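Local coordinates for guanine deaminase (Escherichia coli, PDB 6OHB), which catalyses the zinc-dependent hydrolytic deamination of guanine to xanthine and ammonia, a step of purine breakdown, at residues E154-H158 with I159-M163; M221-R224 with L225-Y229; L259-Y262 with H263-L267; C298-S301 with N302-G306; T339-E342 with A343-L347. All coordinates share one frame; numbering follows the deposited sequence.

Interaction 1 (E154-H158 with I159-M163); sequences EAASH and INMRM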
# COMPACT_ATOMS: atom_id res chain seq x y z
N GLU A 154 -1.13 -8.33 30.41
CA GLU A 154 -0.71 -9.69 30.71
C GLU A 154 0.01 -10.31 29.52
O GLU A 154 1.10 -10.90 29.66
CB GLU A 154 -1.92 -10.55 31.07
CG GLU A 154 -2.47 -10.42 32.46
CD GLU A 154 -3.42 -11.56 32.79
OE1 GLU A 154 -4.11 -11.49 33.83
OE2 GLU A 154 -3.48 -12.52 32.00
N ALA A 155 -0.58 -10.16 28.33
CA ALA A 155 0.05 -10.69 27.12
C ALA A 155 1.42 -10.06 26.88
O ALA A 155 2.38 -10.76 26.55
CB ALA A 155 -0.86 -10.48 25.92
N ALA A 156 1.52 -8.74 27.05
CA ALA A 156 2.80 -8.07 26.82
C ALA A 156 3.85 -8.45 27.86
O ALA A 156 5.04 -8.57 27.54
CB ALA A 156 2.60 -6.56 26.78
N SER A 157 3.43 -8.66 29.11
CA SER A 157 4.39 -8.99 30.16
C SER A 157 4.87 -10.44 30.04
O SER A 157 5.97 -10.76 30.50
CB SER A 157 3.80 -8.74 31.54
OG SER A 157 3.29 -9.94 32.10
N HIS A 158 4.06 -11.32 29.45
CA HIS A 158 4.50 -12.70 29.29
C HIS A 158 5.84 -12.81 28.57
O HIS A 158 6.64 -13.71 28.85
CB HIS A 158 3.45 -13.52 28.55
CG HIS A 158 3.79 -14.98 28.46
ND1 HIS A 158 4.00 -15.61 27.25
CD2 HIS A 158 3.97 -15.91 29.42
CE1 HIS A 158 4.29 -16.88 27.47
NE2 HIS A 158 4.29 -17.09 28.78
N ILE A 159 6.12 -11.90 27.63
CA ILE A 159 7.36 -11.91 26.86
C ILE A 159 8.28 -10.77 27.27
O ILE A 159 9.28 -10.51 26.58
CB ILE A 159 7.08 -11.87 25.35
CG1 ILE A 159 6.38 -10.56 24.98
CG2 ILE A 159 6.25 -13.07 24.92
CD1 ILE A 159 6.44 -10.23 23.50
N ASN A 160 7.98 -10.09 28.37
CA ASN A 160 8.74 -8.94 28.85
C ASN A 160 8.93 -7.89 27.75
O ASN A 160 10.02 -7.34 27.54
CB ASN A 160 10.09 -9.37 29.42
CG ASN A 160 10.75 -8.28 30.24
OD1 ASN A 160 10.08 -7.35 30.71
ND2 ASN A 160 12.06 -8.37 30.39
N MET A 161 7.83 -7.58 27.07
CA MET A 161 7.81 -6.55 26.05
C MET A 161 7.78 -5.17 26.69
O MET A 161 7.20 -4.98 27.77
CB MET A 161 6.58 -6.74 25.16
CG MET A 161 6.44 -5.79 23.99
SD MET A 161 4.96 -6.19 23.03
CE MET A 161 5.66 -6.51 21.42
N ARG A 162 8.44 -4.20 26.05
CA ARG A 162 8.31 -2.80 26.45
C ARG A 162 7.15 -2.18 25.67
O ARG A 162 7.25 -1.97 24.46
CB ARG A 162 9.59 -2.01 26.23
CG ARG A 162 9.50 -0.59 26.79
CD ARG A 162 10.85 0.10 26.90
NE ARG A 162 11.71 -0.48 27.94
CZ ARG A 162 11.68 -0.13 29.23
NH1 ARG A 162 10.84 0.80 29.65
NH2 ARG A 162 12.51 -0.70 30.09
N MET A 163 6.06 -1.89 26.37
CA MET A 163 4.84 -1.38 25.76
C MET A 163 4.24 -0.31 26.66
O MET A 163 4.21 -0.46 27.88
CB MET A 163 3.82 -2.51 25.54
CG MET A 163 2.40 -2.04 25.31
SD MET A 163 1.23 -3.39 25.16
CE MET A 163 1.82 -4.19 23.67
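Met161 N donates to Ala156 O at 3.0 Å with an N-H...O angle of 164°, and one residue earlier Asn160 N donates to Ser157 O, also at 3.0 Å. The two bonds differ in how they meet their carbonyls: the first donor approaches Ala156 O at a C=O...N angle of 155°, whereas the second sits above the carbonyl plane of Ser157. Together with the positive phi of Asn160, they define a Schellman motif with Asn160 as its C-prime residue, and this is how the helix beginning at residue 146 is brought to an end. CB of Asn160 points away from the helix, and its ND2 is held by Asp431, which ties the turn to a distant part of the chain.

Carbons of Ile159 and Met161 crowd round Ala156 O. Ile159 CG1 lies 3.5 Å from Ala156 O, placed there by a chi1 of 63° that sets it between its own backbone N and carbonyl carbon. Met161 CB also rests against Ala156 O, at 3.4 Å. The apolar packing is that of Met163, whose chain bends at its last torsion, bringing SD to 3.8 Å and CE to 4.0 Å from the methyl of Ala156, a small buried surface against the end of the thioether.

Ala155, Met161 and Met163 all pack on Ile127 of helix 116-132, and Ala156 touches Leu202 in a loop. The turn leads from helix 146-158 into strand 164-169 of the barrel, and Met163 is already joined by backbone hydrogen bonding to Leu203 of strand 203-208.

Interaction 2 (M221-R224 with L225-Y229); sequences MAQR and LKEEY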
# COMPACT_ATOMS: atom_id res chain seq x y z
N MET A 221 -9.88 15.08 35.94
CA MET A 221 -9.37 13.83 36.52
C MET A 221 -8.09 13.37 35.81
O MET A 221 -7.16 12.88 36.46
CB MET A 221 -10.44 12.74 36.46
CG MET A 221 -11.62 12.97 37.40
SD MET A 221 -11.13 13.24 39.11
CE MET A 221 -12.20 12.10 39.98
N ALA A 222 -8.03 13.51 34.49
CA ALA A 222 -6.82 13.16 33.76
C ALA A 222 -5.65 14.05 34.16
O ALA A 222 -4.52 13.57 34.34
CB ALA A 222 -7.05 13.24 32.25
N GLN A 223 -5.91 15.36 34.30
CA GLN A 223 -4.89 16.28 34.80
C GLN A 223 -4.39 15.85 36.17
O GLN A 223 -3.18 15.86 36.44
CB GLN A 223 -5.47 17.69 34.86
CG GLN A 223 -4.59 18.71 35.56
CD GLN A 223 -5.13 20.13 35.43
OE1 GLN A 223 -6.34 20.34 35.39
NE2 GLN A 223 -4.23 21.10 35.35
N ARG A 224 -5.32 15.45 37.05
CA ARG A 224 -4.95 14.99 38.38
C ARG A 224 -4.06 13.76 38.32
O ARG A 224 -3.05 13.68 39.02
CB ARG A 224 -6.22 14.71 39.18
CG ARG A 224 -6.01 14.09 40.55
CD ARG A 224 -7.29 14.19 41.35
NE ARG A 224 -7.28 13.35 42.54
CZ ARG A 224 -8.37 12.87 43.12
NH1 ARG A 224 -9.57 13.16 42.62
NH2 ARG A 224 -8.27 12.10 44.20
N LEU A 225 -4.43 12.79 37.48
CA LEU A 225 -3.61 11.59 37.32
C LEU A 225 -2.21 11.93 36.85
O LEU A 225 -1.23 11.36 37.33
CB LEU A 225 -4.28 10.61 36.36
CG LEU A 225 -5.47 9.84 36.93
CD1 LEU A 225 -6.35 9.31 35.82
CD2 LEU A 225 -5.00 8.71 37.83
N LYS A 226 -2.10 12.87 35.90
CA LYS A 226 -0.78 13.25 35.41
C LYS A 226 0.04 13.95 36.49
O LYS A 226 1.26 13.78 36.56
CB LYS A 226 -0.90 14.14 34.18
CG LYS A 226 0.42 14.40 33.46
CD LYS A 226 1.17 13.10 33.19
CE LYS A 226 2.57 13.34 32.65
NZ LYS A 226 2.98 14.76 32.77
N GLU A 227 -0.62 14.73 37.36
CA GLU A 227 0.10 15.40 38.44
C GLU A 227 0.53 14.42 39.53
O GLU A 227 1.56 14.63 40.17
CB GLU A 227 -0.77 16.51 39.03
CG GLU A 227 -0.72 17.81 38.25
CD GLU A 227 -1.93 18.68 38.50
OE1 GLU A 227 -2.61 18.47 39.52
OE2 GLU A 227 -2.19 19.59 37.68
N GLU A 228 -0.25 13.36 39.76
CA GLU A 228 0.11 12.38 40.78
C GLU A 228 1.18 11.40 40.29
O GLU A 228 1.92 10.85 41.11
CB GLU A 228 -1.12 11.61 41.24
CG GLU A 228 -2.05 12.39 42.14
CD GLU A 228 -3.35 11.66 42.41
OE1 GLU A 228 -3.36 10.41 42.28
OE2 GLU A 228 -4.35 12.32 42.76
N TYR A 229 1.26 11.18 38.99
CA TYR A 229 2.22 10.24 38.40
C TYR A 229 2.92 10.92 37.24
O TYR A 229 2.62 10.65 36.07
CB TYR A 229 1.54 8.95 37.98
CG TYR A 229 0.83 8.28 39.12
CD1 TYR A 229 1.52 7.47 40.01
CD2 TYR A 229 -0.53 8.47 39.33
CE1 TYR A 229 0.87 6.86 41.07
CE2 TYR A 229 -1.19 7.86 40.38
CZ TYR A 229 -0.48 7.06 41.25
OH TYR A 229 -1.12 6.45 42.31
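Arg224 has CG opposite its backbone N (chi1 174°) and runs extended to NE, while Glu228 has CG opposite its carbonyl carbon (chi1 -74°); with one helical turn between the residues, these torsions bring the two chains side by side, pointing the same way. Arg224 NE donates to Glu228 OE2 at 3.1 Å in a salt bridge with an N-H...O angle of 151°. The oxygen is met nearly along its C-O axis, at the guanidinium edge and somewhat tilted from its plane. Tyr186 of helix 182-196 is a second partner of both, its OH bonding Glu228 OE1 and its ring forming a cation-pi contact with Arg224. A leucine in place of Glu228 would probably leave Arg224 NE without its carboxylate and Tyr186 OH without its acceptor.

Gln223 and Glu227 run alongside each other in the same fashion, Glu227 OE2 touching Gln223 CG at 3.3 Å. Along the backbone, Leu225 N donates to Met221 O at 2.9 Å, one of four successive i to i+4 bonds.

Helix 216-228 links strands 203-208 and 233-238 as a beta-alpha-beta unit. Ala222, Leu225 and Lys226 pack on Ile206 of the first strand, while Met221 and Leu225 reach Tyr186.

Interaction 3 (L259-Y262 with H263-L267); sequences LDVY and HQYGL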
# COMPACT_ATOMS: atom_id res chain seq x y z
N LEU A 259 -5.73 22.15 20.77
CA LEU A 259 -4.58 21.82 21.60
C LEU A 259 -4.62 22.56 22.93
O LEU A 259 -4.11 22.05 23.95
CB LEU A 259 -3.28 22.14 20.86
CG LEU A 259 -1.96 22.00 21.64
CD1 LEU A 259 -1.77 20.59 22.17
CD2 LEU A 259 -0.77 22.44 20.80
N ASP A 260 -5.22 23.75 22.96
CA ASP A 260 -5.24 24.51 24.20
C ASP A 260 -6.14 23.88 25.26
O ASP A 260 -5.92 24.11 26.45
CB ASP A 260 -5.68 25.95 23.95
CG ASP A 260 -5.52 26.83 25.17
OD1 ASP A 260 -4.38 27.25 25.46
OD2 ASP A 260 -6.54 27.10 25.85
N VAL A 261 -7.12 23.07 24.85
CA VAL A 261 -7.90 22.33 25.84
C VAL A 261 -7.00 21.37 26.61
O VAL A 261 -7.06 21.30 27.84
CB VAL A 261 -9.06 21.58 25.16
CG1 VAL A 261 -9.93 20.90 26.21
CG2 VAL A 261 -9.88 22.53 24.30
N TYR A 262 -6.15 20.64 25.89
CA TYR A 262 -5.22 19.73 26.56
C TYR A 262 -4.18 20.50 27.36
O TYR A 262 -3.81 20.09 28.47
CB TYR A 262 -4.52 18.84 25.53
CG TYR A 262 -5.44 17.93 24.75
CD1 TYR A 262 -6.35 17.10 25.40
CD2 TYR A 262 -5.39 17.90 23.37
CE1 TYR A 262 -7.19 16.27 24.68
CE2 TYR A 262 -6.22 17.07 22.64
CZ TYR A 262 -7.12 16.26 23.30
OH TYR A 262 -7.95 15.44 22.57
N HIS A 263 -3.71 21.62 26.82
CA HIS A 263 -2.66 22.40 27.46
C HIS A 263 -3.13 22.99 28.79
O HIS A 263 -2.39 22.96 29.78
CB HIS A 263 -2.17 23.50 26.52
CG HIS A 263 -1.06 24.33 27.08
ND1 HIS A 263 0.20 23.83 27.32
CD2 HIS A 263 -1.01 25.64 27.44
CE1 HIS A 263 0.97 24.79 27.80
NE2 HIS A 263 0.26 25.90 27.88
N GLN A 264 -4.35 23.55 28.83
CA GLN A 264 -4.85 24.15 30.06
C GLN A 264 -5.08 23.11 31.14
O GLN A 264 -4.99 23.43 32.33
CB GLN A 264 -6.14 24.93 29.79
CG GLN A 264 -5.98 26.18 28.93
CD GLN A 264 -4.85 27.09 29.38
OE1 GLN A 264 -4.68 27.35 30.58
NE2 GLN A 264 -4.06 27.57 28.43
N TYR A 265 -5.38 21.87 30.76
CA TYR A 265 -5.48 20.78 31.72
C TYR A 265 -4.14 20.09 31.96
O TYR A 265 -4.11 18.95 32.43
CB TYR A 265 -6.52 19.76 31.24
CG TYR A 265 -7.95 20.21 31.43
CD1 TYR A 265 -8.52 20.29 32.69
CD2 TYR A 265 -8.73 20.57 30.33
CE1 TYR A 265 -9.83 20.71 32.87
CE2 TYR A 265 -10.04 20.99 30.50
CZ TYR A 265 -10.58 21.06 31.76
OH TYR A 265 -11.89 21.48 31.92
N GLY A 266 -3.03 20.77 31.65
CA GLY A 266 -1.70 20.26 31.95
C GLY A 266 -1.39 18.89 31.37
O GLY A 266 -0.70 18.09 32.01
N LEU A 267 -1.86 18.62 30.15
CA LEU A 267 -1.61 17.34 29.50
C LEU A 267 -0.66 17.46 28.32
O LEU A 267 -0.53 16.52 27.53
CB LEU A 267 -2.93 16.71 29.04
CG LEU A 267 -3.92 16.30 30.13
CD1 LEU A 267 -5.26 15.93 29.50
CD2 LEU A 267 -3.38 15.14 30.94
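Asp260 OD1 accepts a hydrogen bond from Gln264 NE2 at 3.0 Å, nearly straight at 167°. This oxygen lies in the amide plane of Gln264, while NE2 reaches it on the syn side, 29° out of the carboxylate plane. Gln264 is folded at chi2 (-49°), which lays its CG 3.3 Å from Asp260 OD2. Arg287 fixes the carboxylate from outside, forming a salt bridge with the same OD1. An alanine at Asp260 would probably leave Arg287 without its counter-charge and let the Gln264 amide turn freely.

At the following residue pair, Tyr265 presents its ring edge to a backbone carbonyl, CD2 standing 3.1 Å from Val261 O. A Schellman motif closes the helix: Leu267 N donates to Tyr262 O at 3.0 Å and Gly266 N to His263 O at 3.0 Å, Gly266 taking the positive phi of the C-prime position.

Tyr262 OH is bonded to the backbone O of the zinc ligand His237, and its ring packs on Phe210 and on Leu238 of strand 233-238, which probably line the substrate site. Leu259 and His263 meet helix 282-290, while Tyr265 packs on Met219 of helix 216-228.

Interaction 4 (C298-S301 with N302-G306); sequences CPTS and NLYLG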
# COMPACT_ATOMS: atom_id res chain seq x y z
N CYS A 298 0.33 9.18 11.29
CA CYS A 298 -0.35 7.96 10.82
C CYS A 298 -0.88 8.19 9.41
O CYS A 298 -2.06 8.53 9.23
CB CYS A 298 -1.52 7.58 11.74
SG CYS A 298 -1.30 7.82 13.51
N PRO A 299 -0.06 7.94 8.38
CA PRO A 299 -0.50 8.28 7.02
C PRO A 299 -1.64 7.42 6.50
O PRO A 299 -2.51 7.92 5.77
CB PRO A 299 0.78 8.12 6.18
CG PRO A 299 1.64 7.19 6.98
CD PRO A 299 1.35 7.52 8.42
N THR A 300 -1.66 6.13 6.85
CA THR A 300 -2.63 5.21 6.25
C THR A 300 -4.06 5.58 6.60
O THR A 300 -4.92 5.71 5.72
CB THR A 300 -2.32 3.77 6.68
OG1 THR A 300 -0.99 3.42 6.26
CG2 THR A 300 -3.30 2.79 6.06
N SER A 301 -4.35 5.74 7.89
CA SER A 301 -5.69 6.15 8.30
C SER A 301 -6.00 7.57 7.84
O SER A 301 -7.15 7.87 7.51
CB SER A 301 -5.86 6.01 9.81
OG SER A 301 -5.44 7.17 10.49
N ASN A 302 -5.00 8.46 7.80
CA ASN A 302 -5.24 9.80 7.27
C ASN A 302 -5.76 9.74 5.84
O ASN A 302 -6.62 10.53 5.44
CB ASN A 302 -3.97 10.66 7.33
CG ASN A 302 -3.55 11.01 8.75
OD1 ASN A 302 -4.27 10.76 9.72
ND2 ASN A 302 -2.38 11.60 8.88
N LEU A 303 -5.24 8.80 5.05
CA LEU A 303 -5.68 8.71 3.66
C LEU A 303 -7.02 7.99 3.52
O LEU A 303 -7.88 8.43 2.76
CB LEU A 303 -4.60 8.01 2.82
CG LEU A 303 -3.37 8.85 2.48
CD1 LEU A 303 -2.37 8.02 1.67
CD2 LEU A 303 -3.77 10.10 1.72
N TYR A 304 -7.22 6.88 4.26
CA TYR A 304 -8.47 6.14 4.15
C TYR A 304 -9.67 6.99 4.55
O TYR A 304 -10.75 6.87 3.95
CB TYR A 304 -8.44 4.88 5.01
CG TYR A 304 -7.80 3.67 4.36
CD1 TYR A 304 -8.28 3.16 3.15
CD2 TYR A 304 -6.73 3.02 4.96
CE1 TYR A 304 -7.69 2.05 2.56
CE2 TYR A 304 -6.14 1.90 4.38
CZ TYR A 304 -6.62 1.43 3.19
OH TYR A 304 -6.02 0.32 2.63
N LEU A 305 -9.52 7.83 5.57
CA LEU A 305 -10.60 8.66 6.10
C LEU A 305 -10.69 10.03 5.45
O LEU A 305 -11.50 10.85 5.88
CB LEU A 305 -10.46 8.81 7.61
CG LEU A 305 -10.91 7.68 8.55
CD1 LEU A 305 -12.42 7.64 8.66
CD2 LEU A 305 -10.39 6.30 8.14
N GLY A 306 -9.87 10.31 4.44
CA GLY A 306 -9.85 11.62 3.82
C GLY A 306 -9.54 12.73 4.80
O GLY A 306 -10.12 13.82 4.71
O HOH W 1 -0.98 12.01 10.97
O HOH W 2 -7.23 9.79 9.84
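Asn302 N to Cys298 O (3.3 Å), followed by Leu303, Tyr304 and Leu305 N to the carbonyls of Pro299, Thr300 and Ser301, makes a short run of i to i+4 bonds that starts from Cys298 at the N-cap and ends in a Schellman motif at Gly306, whose phi is positive (58°).

Among the side chains, Asn302 folds back over this first turn with CG opposite its own carbonyl carbon (chi1 -69°), and its amide rests beside Cys298 O without a side-chain hydrogen bond to it. Two waters lie at its polar atoms. One accepts from Cys298 N at 3.1 Å and stands so close to Asn302 ND2 that a bond there is doubtful; the other accepts from Ser301 OG at 3.2 Å and donates to Asn302 OD1 at 3.1 Å. His276 ND1 is a further partner of OD1. Thr300 and Tyr304, four residues apart, run alongside each other, the Thr300 CG2 methyl 3.4 Å from Tyr304 CE2. The tyrosine hydroxyl is hydrogen-bonded to Thr332 of its own chain and to Asn341 of the second subunit.

This short helix follows strand 294-297 at the C-terminal, active-site end of the amidohydrolase (TIM-type) barrel: Cys298 comes about 4 Å from the zinc ligand His82, side chain to side chain, and Ser301 packs on the ligand Asp327.

Interaction 5 (T339-E342 with A343-L347); sequences TLNE and AYKVL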
# COMPACT_ATOMS: atom_id res chain seq x y z
N THR A 339 3.63 1.34 6.41
CA THR A 339 3.30 2.65 6.97
C THR A 339 4.22 3.74 6.41
O THR A 339 3.76 4.83 6.06
CB THR A 339 3.38 2.63 8.50
OG1 THR A 339 2.50 1.61 9.00
CG2 THR A 339 2.97 3.97 9.08
N LEU A 340 5.52 3.44 6.32
CA LEU A 340 6.44 4.42 5.77
C LEU A 340 6.22 4.60 4.27
O LEU A 340 6.41 5.70 3.75
CB LEU A 340 7.88 4.00 6.05
CG LEU A 340 8.30 3.94 7.52
CD1 LEU A 340 9.61 3.17 7.66
CD2 LEU A 340 8.42 5.34 8.11
N ASN A 341 5.82 3.54 3.57
CA ASN A 341 5.41 3.70 2.18
C ASN A 341 4.27 4.70 2.04
O ASN A 341 4.30 5.59 1.16
CB ASN A 341 5.00 2.34 1.61
CG ASN A 341 5.07 2.29 0.10
OD1 ASN A 341 5.98 2.85 -0.51
ND2 ASN A 341 4.09 1.63 -0.51
N GLU A 342 3.26 4.60 2.91
CA GLU A 342 2.15 5.55 2.85
C GLU A 342 2.59 6.96 3.21
O GLU A 342 2.14 7.94 2.61
CB GLU A 342 1.00 5.09 3.76
CG GLU A 342 0.43 3.74 3.40
CD GLU A 342 -0.26 3.73 2.04
OE1 GLU A 342 -1.03 4.67 1.76
OE2 GLU A 342 -0.03 2.77 1.27
N ALA A 343 3.49 7.07 4.20
CA ALA A 343 4.04 8.38 4.54
C ALA A 343 4.77 8.99 3.35
O ALA A 343 4.67 10.19 3.09
CB ALA A 343 4.98 8.26 5.74
N TYR A 344 5.52 8.16 2.62
CA TYR A 344 6.22 8.63 1.43
C TYR A 344 5.23 9.18 0.40
O TYR A 344 5.48 10.22 -0.22
CB TYR A 344 7.07 7.51 0.85
CG TYR A 344 7.87 7.91 -0.36
CD1 TYR A 344 7.32 7.85 -1.65
CD2 TYR A 344 9.18 8.37 -0.23
CE1 TYR A 344 8.06 8.23 -2.76
CE2 TYR A 344 9.92 8.75 -1.33
CZ TYR A 344 9.36 8.68 -2.60
OH TYR A 344 10.10 9.06 -3.69
N LYS A 345 4.11 8.48 0.18
CA LYS A 345 3.13 9.01 -0.78
C LYS A 345 2.51 10.32 -0.29
O LYS A 345 2.35 11.27 -1.08
CB LYS A 345 2.04 7.97 -1.08
CG LYS A 345 2.55 6.75 -1.82
CD LYS A 345 1.46 5.70 -1.95
CE LYS A 345 1.97 4.32 -1.60
NZ LYS A 345 0.87 3.49 -1.05
N VAL A 346 2.15 10.39 0.99
CA VAL A 346 1.57 11.62 1.54
C VAL A 346 2.53 12.79 1.34
O VAL A 346 2.14 13.89 0.90
CB VAL A 346 1.23 11.41 3.03
CG1 VAL A 346 1.18 12.73 3.78
CG2 VAL A 346 -0.08 10.64 3.17
N LEU A 347 3.81 12.57 1.62
CA LEU A 347 4.78 13.65 1.52
C LEU A 347 5.08 14.01 0.07
O LEU A 347 5.29 15.19 -0.25
CB LEU A 347 6.04 13.27 2.29
CG LEU A 347 5.62 13.19 3.76
CD1 LEU A 347 6.62 12.42 4.61
CD2 LEU A 347 5.35 14.59 4.31
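The charged contact is the salt bridge between Glu342 and Lys345. Lys345 NZ lies 2.6 Å from Glu342 OE2 and comes from above the carboxylate plane, 50° out of it. Both chains, three residues apart, bend: Glu342 turns at chi2 (-65°) and Lys345 at chi3 (-134°), and the two cross at an angle instead of running parallel. The same pair is repeated across the dimer, because Glu342 OE2 also bridges to Lys345 NZ of the second subunit and Lys345 NZ to Glu342 OE2 there. Two carboxylates and two ammonium groups are thus gathered in a buried cluster, which would probably help each keep its charge although the site is buried.

The polar contact of Asn341 is the hydrogen bond of its amide with Tyr304 of the second subunit; within the helix that amide makes van der Waals contact with a lysine methylene, Asn341 ND2 standing 3.6 Å from Lys345 CE. The backbone bonds are regular, Tyr344 N to Leu340 O being 2.8 Å and Val346 N to Glu342 O 2.9 Å.

Carbon atoms of the side chains also pack against backbone carbonyls: Ala343 CB is 3.5 Å from Leu340 O, and Val346 CG2 is 3.5 Å from Glu342 O.

Helix 336-349 is enclosed by several elements. Ala343 and Val346 pack on Phe297 of strand 294-297, and Ala343 also on Pro299 of helix 299-304. Tyr344 meets Phe414 of helix 409-419 edge to face, Leu340 touches Met417 of that helix, and the face bearing Glu342 and Lys345 looks onto the second subunit.

In the fold
All five contacts are local, along a helix or round its end, yet their settings differ. Interactions 4 and 5 are the buried ones: their centres are 10 Å apart, they touch through Pro299, Thr300 and Leu303, and both reach the second subunit, where Glu342–Lys345 salt bridges and a Tyr304–Asn341 hydrogen bond pass between chains. Interactions 2 and 3, with centres 12 Å apart, touch through Gln223 and Tyr265 and are only partly buried; interaction 2 is held by an arginine–glutamate salt bridge, interaction 3 by an amide–carboxylate hydrogen bond. Interaction 1 stands apart, about 14 Å or more from the others by nearest atoms. Interactions 1, 3 and 4 each include a Schellman motif, whereas interaction 5 lies wholly inside one helix.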